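Long-range contacts in ribose 5-phosphate isomerase, putative (Trypanosoma brucei brucei, PDB 6FXS), which probably catalyses the reversible isomerisation of ribose 5-phosphate and ribulose 5-phosphate, a reaction of the pentose phosphate pathway: residues 70-78 and 95-105; 83-92 and 126-134. All blocks are in the same frame, centred on the assembly; numbering follows the deposited sequence.

Contact 1. Residues 70-78 and 95-105; sequences ALNVARMVA and MSIAANKVPGI
A70 CB rests 3.6 Å from A98 CB and also meets the sulfur of M95, while one turn later A74 CB lies 4.1 Å from A99 CB. With such small side chains the helix axes approach to 8.3 Å and cross at -44°. Side chains meet through carbon and sulfur, some methyls lie against backbone polar atoms, and no hydrogen bond crosses between the segments.

Branched side chains take over where helix 93-100 gives way to loop. V102 straddles the helix surface with its two methyls. CG2 fits between L71 CD2, 3.5 Å away, and A74 CB, whereas CG1, anti to the backbone N (chi1 -173°), is directed toward A78 CB and the CG of R75. R75 itself turns back along its own helix, the guanidinium lying with one face over L71 CB.

The two helices flank strand 84-89 in the chain and pack on the same face of the parallel sheet, as in a Rossmann-like alpha/beta/alpha sandwich; V73 from one and M95 and A99 from the other all reach L87.

Backbone atoms form a second group of contacts. I105 sends CD1 against the helix backbone, 3.3 Å from A74 O and 3.7 Å from A78 N, and the V77 side chain crosses that of I105 at about a right angle, CG1 touching the same methyl. A78 CB lies 3.5 Å from P103 O. Residues 102-105 make a type II turn, closed by I105 N to V102 O, with G104 at positive phi (95°); the amide of G104 bonds E169 OE2.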
loop_
_atom_site.group_PDB
_atom_site.type_symbol
_atom_site.label_atom_id
_atom_site.label_comp_id
_atom_site.label_asym_id
_atom_site.label_seq_id
_atom_site.Cartn_x
_atom_site.Cartn_y
_atom_site.Cartn_z
ATOM N N ALA B 70 -22.354 -6.385 6.984
ATOM C CA ALA B 70 -21.271 -6.892 7.870
ATOM C C ALA B 70 -21.739 -7.877 8.915
ATOM O O ALA B 70 -21.187 -8.937 9.083
ATOM C CB ALA B 70 -20.623 -5.726 8.595
ATOM N N LEU B 71 -22.765 -7.457 9.641
ATOM C CA LEU B 71 -23.264 -8.230 10.746
ATOM C C LEU B 71 -23.958 -9.514 10.273
ATOM O O LEU B 71 -23.899 -10.539 10.936
ATOM C CB LEU B 71 -24.230 -7.402 11.522
ATOM C CG LEU B 71 -23.566 -6.256 12.290
ATOM C CD1 LEU B 71 -24.596 -5.221 12.685
ATOM C CD2 LEU B 71 -22.788 -6.822 13.510
ATOM N N ASN B 72 -24.573 -9.427 9.123
ATOM C CA ASN B 72 -25.189 -10.567 8.464
ATOM C C ASN B 72 -24.161 -11.682 8.091
ATOM O O ASN B 72 -24.347 -12.854 8.458
ATOM C CB ASN B 72 -25.816 -10.040 7.205
ATOM C CG ASN B 72 -26.881 -10.929 6.676
ATOM O OD1 ASN B 72 -28.045 -10.569 6.787
ATOM N ND2 ASN B 72 -26.518 -12.077 6.088
ATOM N N VAL B 73 -23.103 -11.302 7.366
ATOM C CA VAL B 73 -21.977 -12.222 7.059
ATOM C C VAL B 73 -21.340 -12.706 8.336
ATOM O O VAL B 73 -21.095 -13.899 8.508
ATOM C CB VAL B 73 -20.936 -11.582 6.128
ATOM C CG1 VAL B 73 -19.686 -12.437 6.016
ATOM C CG2 VAL B 73 -21.528 -11.411 4.736
ATOM N N ALA B 74 -21.104 -11.779 9.265
ATOM C CA ALA B 74 -20.372 -12.151 10.487
ATOM C C ALA B 74 -21.173 -13.164 11.290
ATOM O O ALA B 74 -20.636 -14.141 11.789
ATOM C CB ALA B 74 -20.068 -10.931 11.340
ATOM N N ARG B 75 -22.454 -12.887 11.434
ATOM C CA ARG B 75 -23.328 -13.813 12.213
ATOM C C ARG B 75 -23.381 -15.193 11.590
ATOM O O ARG B 75 -23.343 -16.182 12.310
ATOM C CB ARG B 75 -24.736 -13.221 12.402
ATOM C CG ARG B 75 -24.647 -12.161 13.459
ATOM C CD ARG B 75 -25.906 -11.369 13.606
ATOM N NE ARG B 75 -25.688 -10.364 14.671
ATOM C CZ ARG B 75 -26.227 -9.147 14.669
ATOM N NH1 ARG B 75 -27.002 -8.751 13.658
ATOM N NH2 ARG B 75 -26.005 -8.315 15.679
ATOM N N MET B 76 -23.377 -15.235 10.272
ATOM C CA MET B 76 -23.371 -16.506 9.536
ATOM C C MET B 76 -22.135 -17.338 9.827
ATOM O O MET B 76 -22.187 -18.571 10.041
ATOM C CB MET B 76 -23.436 -16.277 8.036
ATOM C CG MET B 76 -24.781 -15.837 7.502
ATOM S SD MET B 76 -24.806 -15.498 5.695
ATOM C CE MET B 76 -24.592 -17.169 5.081
ATOM N N VAL B 77 -20.998 -16.666 9.787
ATOM C CA VAL B 77 -19.739 -17.334 10.034
ATOM C C VAL B 77 -19.698 -17.761 11.495
ATOM O O VAL B 77 -19.347 -18.873 11.763
ATOM C CB VAL B 77 -18.544 -16.427 9.639
ATOM C CG1 VAL B 77 -17.216 -17.040 10.078
ATOM C CG2 VAL B 77 -18.543 -16.166 8.152
ATOM N N ALA B 78 -20.124 -16.919 12.424
ATOM C CA ALA B 78 -20.047 -17.242 13.847
ATOM C C ALA B 78 -20.973 -18.379 14.253
ATOM O O ALA B 78 -20.688 -19.090 15.200
ATOM C CB ALA B 78 -20.420 -16.040 14.681
ATOM N N MET B 95 -16.585 -2.185 7.601
ATOM C CA MET B 95 -16.849 -3.646 7.594
ATOM C C MET B 95 -16.066 -4.327 8.740
ATOM O O MET B 95 -16.623 -5.148 9.485
ATOM C CB MET B 95 -16.444 -4.277 6.258
ATOM C CG MET B 95 -17.370 -3.948 5.051
ATOM S SD MET B 95 -19.112 -4.345 5.451
ATOM C CE MET B 95 -19.663 -4.459 3.762
ATOM N N SER B 96 -14.766 -3.999 8.885
ATOM C CA SER B 96 -13.987 -4.658 9.911
ATOM C C SER B 96 -14.429 -4.262 11.284
ATOM O O SER B 96 -14.531 -5.106 12.165
ATOM C CB SER B 96 -12.501 -4.477 9.703
ATOM O OG SER B 96 -12.063 -3.323 10.266
ATOM N N ILE B 97 -14.779 -3.008 11.493
ATOM C CA ILE B 97 -15.271 -2.604 12.831
ATOM C C ILE B 97 -16.592 -3.348 13.181
ATOM O O ILE B 97 -16.759 -3.909 14.271
ATOM C CB ILE B 97 -15.499 -1.071 12.875
ATOM C CG1 ILE B 97 -14.166 -0.358 12.828
ATOM C CG2 ILE B 97 -16.251 -0.651 14.134
ATOM C CD1 ILE B 97 -14.293 1.092 12.423
ATOM N N ALA B 98 -17.509 -3.355 12.215
ATOM C CA ALA B 98 -18.871 -3.948 12.459
ATOM C C ALA B 98 -18.761 -5.445 12.620
ATOM O O ALA B 98 -19.225 -5.984 13.578
ATOM C CB ALA B 98 -19.817 -3.566 11.346
ATOM N N ALA B 99 -18.044 -6.116 11.735
ATOM C CA ALA B 99 -17.948 -7.569 11.811
ATOM C C ALA B 99 -17.342 -8.061 13.138
ATOM O O ALA B 99 -17.798 -9.075 13.734
ATOM C CB ALA B 99 -17.187 -8.064 10.663
ATOM N N ASN B 100 -16.284 -7.367 13.584
ATOM C CA ASN B 100 -15.636 -7.694 14.812
ATOM C C ASN B 100 -16.461 -7.510 16.060
ATOM O O ASN B 100 -16.106 -8.061 17.138
ATOM C CB ASN B 100 -14.333 -6.884 14.945
ATOM C CG ASN B 100 -13.188 -7.479 14.122
ATOM O OD1 ASN B 100 -12.448 -6.751 13.326
ATOM N ND2 ASN B 100 -12.995 -8.735 14.323
ATOM N N LYS B 101 -17.569 -6.789 15.967
ATOM C CA LYS B 101 -18.480 -6.765 17.096
ATOM C C LYS B 101 -19.176 -8.102 17.389
ATOM O O LYS B 101 -19.647 -8.293 18.469
ATOM C CB LYS B 101 -19.538 -5.704 16.879
ATOM C CG LYS B 101 -18.959 -4.336 16.747
ATOM C CD LYS B 101 -18.132 -3.946 17.951
ATOM C CE LYS B 101 -17.636 -2.487 17.778
ATOM N NZ LYS B 101 -17.108 -2.141 19.093
ATOM N N VAL B 102 -19.181 -9.021 16.460
ATOM C CA VAL B 102 -19.790 -10.321 16.661
ATOM C C VAL B 102 -18.891 -11.352 17.344
ATOM O O VAL B 102 -17.771 -11.587 16.900
ATOM C CB VAL B 102 -20.298 -10.833 15.302
ATOM C CG1 VAL B 102 -21.104 -12.118 15.488
ATOM C CG2 VAL B 102 -21.147 -9.726 14.662
ATOM N N PRO B 103 -19.360 -11.974 18.454
ATOM C CA PRO B 103 -18.494 -12.893 19.137
ATOM C C PRO B 103 -18.149 -14.063 18.260
ATOM O O PRO B 103 -19.018 -14.535 17.502
ATOM C CB PRO B 103 -19.308 -13.331 20.372
ATOM C CG PRO B 103 -20.353 -12.286 20.534
ATOM C CD PRO B 103 -20.614 -11.722 19.204
ATOM N N GLY B 104 -16.881 -14.484 18.309
ATOM C CA GLY B 104 -16.374 -15.621 17.485
ATOM C C GLY B 104 -15.749 -15.061 16.196
ATOM O O GLY B 104 -15.188 -15.810 15.424
ATOM N N ILE B 105 -15.948 -13.777 15.871
ATOM C CA ILE B 105 -15.419 -13.263 14.619
ATOM C C ILE B 105 -14.008 -12.589 14.818
ATOM O O ILE B 105 -13.778 -11.898 15.776
ATOM C CB ILE B 105 -16.373 -12.283 13.947
ATOM C CG1 ILE B 105 -17.664 -13.011 13.513
ATOM C CG2 ILE B 105 -15.749 -11.566 12.741
ATOM C CD1 ILE B 105 -17.482 -14.302 12.771
#

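Contact 2. Residues 83-92 and 126-134; sequences DVGILVCGSG and NVVCLGERT
R133 rests against G90 at the ends of two neighbouring parallel strands, 84-89 and 127-131. Its CB lies 3.2 Å from G90 O and its CG 3.7 Å from G90 CA. Twists about CB-CG and CG-CD (chi3 -86°) then carry the chain away from G90 to the carboxylate of E132, where NH1 forms a salt bridge with OE2 at 3.1 Å, on the syn lone pair and tilted out of the guanidinium plane. The backbone N of R133 bonds G90 O at 2.8 Å, on a lone pair in the carbonyl plane, which fixes the root of the side chain.

Along the strands, G85, L87 and C89 each use both N-H and C=O toward residues 126-132, the alternation expected of parallel pairing; the bond from L87 N to V128 O is 2.9 Å long. Past the strand ends a water bridges S91 O and T134 OG1.

I86 CG1 lies alongside V128 CG1, 3.6 Å away, and I86 CG2 meets L130 CD1; on the other face the L87 side chain crosses that of V127, CD1 touching CG1.

Both strands are interior to the five-stranded sheet: strand 23-29 bonds V84 and I86 from the far side of 84-89, helix 137-149 covers V84, V128 and L130 through I143, I144 and F147, and helix 93-100 covers L87, C89 and C129.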
loop_
_atom_site.group_PDB
_atom_site.type_symbol
_atom_site.label_atom_id
_atom_site.label_comp_id
_atom_site.label_asym_id
_atom_site.label_seq_id
_atom_site.Cartn_x
_atom_site.Cartn_y
_atom_site.Cartn_z
ATOM N N ASP B 83 -18.333 -20.936 6.415
ATOM C CA ASP B 83 -16.960 -21.134 6.942
ATOM C C ASP B 83 -16.088 -19.858 6.960
ATOM O O ASP B 83 -15.277 -19.730 7.823
ATOM C CB ASP B 83 -16.244 -22.197 6.166
ATOM C CG ASP B 83 -17.042 -23.525 6.174
ATOM O OD1 ASP B 83 -17.180 -24.081 7.247
ATOM O OD2 ASP B 83 -17.598 -23.938 5.162
ATOM N N VAL B 84 -16.243 -19.002 5.986
ATOM C CA VAL B 84 -15.388 -17.793 5.809
ATOM C C VAL B 84 -16.302 -16.692 5.323
ATOM O O VAL B 84 -17.286 -16.990 4.585
ATOM C CB VAL B 84 -14.336 -17.952 4.677
ATOM C CG1 VAL B 84 -13.322 -16.790 4.711
ATOM C CG2 VAL B 84 -13.570 -19.246 4.782
ATOM N N GLY B 85 -15.987 -15.435 5.716
ATOM C CA GLY B 85 -16.595 -14.244 5.164
ATOM C C GLY B 85 -15.761 -13.303 4.364
ATOM O O GLY B 85 -14.491 -13.198 4.582
ATOM N N ILE B 86 -16.373 -12.599 3.418
ATOM C CA ILE B 86 -15.677 -11.541 2.656
ATOM C C ILE B 86 -16.603 -10.338 2.699
ATOM O O ILE B 86 -17.821 -10.461 2.390
ATOM C CB ILE B 86 -15.364 -11.959 1.200
ATOM C CG1 ILE B 86 -14.391 -13.142 1.173
ATOM C CG2 ILE B 86 -14.804 -10.803 0.407
ATOM C CD1 ILE B 86 -14.258 -13.862 -0.135
ATOM N N LEU B 87 -16.080 -9.187 3.128
ATOM C CA LEU B 87 -16.841 -7.931 3.176
ATOM C C LEU B 87 -16.102 -6.872 2.374
ATOM O O LEU B 87 -14.868 -6.671 2.555
ATOM C CB LEU B 87 -17.095 -7.497 4.602
ATOM C CG LEU B 87 -17.913 -8.496 5.446
ATOM C CD1 LEU B 87 -17.895 -8.022 6.870
ATOM C CD2 LEU B 87 -19.370 -8.460 4.909
ATOM N N VAL B 88 -16.857 -6.208 1.486
ATOM C CA VAL B 88 -16.363 -5.165 0.623
ATOM C C VAL B 88 -17.134 -3.849 0.806
ATOM O O VAL B 88 -18.346 -3.788 0.523
ATOM C CB VAL B 88 -16.458 -5.531 -0.853
ATOM C CG1 VAL B 88 -15.750 -4.455 -1.672
ATOM C CG2 VAL B 88 -15.792 -6.850 -1.140
ATOM N N CYS B 89 -16.442 -2.796 1.238
ATOM C CA CYS B 89 -17.000 -1.424 1.271
ATOM C C CYS B 89 -15.921 -0.549 0.621
ATOM O O CYS B 89 -15.028 -1.038 -0.092
ATOM C CB CYS B 89 -17.412 -0.989 2.709
ATOM S SG CYS B 89 -16.168 -0.563 4.081
ATOM N N GLY B 90 -16.021 0.743 0.812
ATOM C CA GLY B 90 -15.116 1.670 0.196
ATOM C C GLY B 90 -13.658 1.404 0.608
ATOM O O GLY B 90 -12.813 1.260 -0.256
ATOM N N SER B 91 -13.406 1.363 1.909
ATOM C CA SER B 91 -12.067 1.190 2.473
ATOM C C SER B 91 -11.841 -0.139 3.196
ATOM O O SER B 91 -10.697 -0.558 3.420
ATOM C CB SER B 91 -11.844 2.344 3.439
ATOM O OG SER B 91 -12.451 2.018 4.641
ATOM N N GLY B 92 -12.911 -0.834 3.590
ATOM C CA GLY B 92 -12.740 -2.068 4.397
ATOM C C GLY B 92 -12.947 -1.828 5.881
ATOM O O GLY B 92 -13.280 -2.745 6.608
ATOM N N ASN B 126 -11.325 -15.257 10.142
ATOM C CA ASN B 126 -12.472 -15.910 9.482
ATOM C C ASN B 126 -13.332 -14.973 8.570
ATOM O O ASN B 126 -14.248 -15.447 7.904
ATOM C CB ASN B 126 -13.306 -16.745 10.511
ATOM C CG ASN B 126 -13.741 -15.982 11.715
ATOM O OD1 ASN B 126 -13.745 -14.716 11.740
ATOM N ND2 ASN B 126 -14.179 -16.719 12.738
ATOM N N VAL B 127 -13.062 -13.658 8.563
ATOM C CA VAL B 127 -13.649 -12.696 7.688
ATOM C C VAL B 127 -12.501 -11.758 7.171
ATOM O O VAL B 127 -11.666 -11.325 7.968
ATOM C CB VAL B 127 -14.726 -11.845 8.402
ATOM C CG1 VAL B 127 -15.317 -10.788 7.484
ATOM C CG2 VAL B 127 -15.819 -12.744 8.982
ATOM N N VAL B 128 -12.395 -11.588 5.859
ATOM C CA VAL B 128 -11.482 -10.624 5.240
ATOM C C VAL B 128 -12.275 -9.382 4.805
ATOM O O VAL B 128 -13.353 -9.509 4.186
ATOM C CB VAL B 128 -10.686 -11.233 4.083
ATOM C CG1 VAL B 128 -11.587 -11.720 2.955
ATOM C CG2 VAL B 128 -9.654 -10.240 3.570
ATOM N N CYS B 129 -11.769 -8.186 5.120
ATOM C CA CYS B 129 -12.474 -6.964 4.760
ATOM C C CYS B 129 -11.610 -6.204 3.785
ATOM O O CYS B 129 -10.323 -6.157 3.926
ATOM C CB CYS B 129 -12.735 -6.136 6.010
ATOM S SG CYS B 129 -13.680 -6.968 7.295
ATOM N N LEU B 130 -12.264 -5.703 2.739
ATOM C CA LEU B 130 -11.610 -5.141 1.550
ATOM C C LEU B 130 -12.182 -3.791 1.169
ATOM O O LEU B 130 -13.397 -3.522 1.429
ATOM C CB LEU B 130 -11.812 -6.073 0.393
ATOM C CG LEU B 130 -11.330 -7.518 0.675
ATOM C CD1 LEU B 130 -11.770 -8.357 -0.499
ATOM C CD2 LEU B 130 -9.836 -7.527 0.778
ATOM N N GLY B 131 -11.336 -2.967 0.555
ATOM C CA GLY B 131 -11.750 -1.650 0.065
ATOM C C GLY B 131 -11.760 -1.600 -1.446
ATOM O O GLY B 131 -10.701 -1.720 -2.090
ATOM N N GLU B 132 -12.951 -1.430 -2.002
ATOM C CA GLU B 132 -13.123 -1.225 -3.422
ATOM C C GLU B 132 -12.543 0.131 -3.874
ATOM O O GLU B 132 -12.051 0.242 -4.960
ATOM C CB GLU B 132 -14.686 -1.302 -3.759
ATOM C CG GLU B 132 -15.051 -1.041 -5.189
ATOM C CD GLU B 132 -15.135 0.460 -5.562
ATOM O OE1 GLU B 132 -15.312 1.270 -4.637
ATOM O OE2 GLU B 132 -14.925 0.798 -6.761
ATOM N N ARG B 133 -12.578 1.143 -3.017
ATOM C CA ARG B 133 -12.044 2.469 -3.390
ATOM C C ARG B 133 -10.512 2.549 -3.290
ATOM O O ARG B 133 -9.877 3.403 -3.910
ATOM C CB ARG B 133 -12.673 3.537 -2.508
ATOM C CG ARG B 133 -14.190 3.853 -2.604
ATOM C CD ARG B 133 -14.782 3.723 -4.009
ATOM N NE ARG B 133 -14.673 4.861 -4.818
ATOM C CZ ARG B 133 -14.929 4.927 -6.123
ATOM N NH1 ARG B 133 -15.367 3.884 -6.846
ATOM N NH2 ARG B 133 -14.761 6.093 -6.684
ATOM N N THR B 134 -9.936 1.681 -2.481
ATOM C CA THR B 134 -8.478 1.753 -2.171
ATOM C C THR B 134 -7.666 0.759 -2.945
ATOM O O THR B 134 -6.541 1.047 -3.394
ATOM C CB THR B 134 -8.220 1.434 -0.687
ATOM O OG1 THR B 134 -8.927 0.222 -0.294
ATOM C CG2 THR B 134 -8.685 2.510 0.115
HETATM O O HOH W 1 -8.449 -0.888 2.074
#

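How the contacts relate
The segments of contacts 1 and 2 alternate along the chain, and the centres of the two contacts lie about 11 Å apart. Contact 2 supplies the middle of the sheet, and contact 1 the helix pair lying on one face of it. M95 joins them, its CG 3.6 Å from L87 CB, and S96 CA packs 3.5 Å from C129 SG. At the other end, G104 O probably accepts a hydrogen bond from N126 ND2 (3.0 Å). G92 occupies the N-cap of helix 93-100, so the glycine-rich turn ending strand 84-89 leads straight into contact 1. In parallel alpha/beta folds the C-terminal strand ends commonly carry the active site, so this turn probably lies near it.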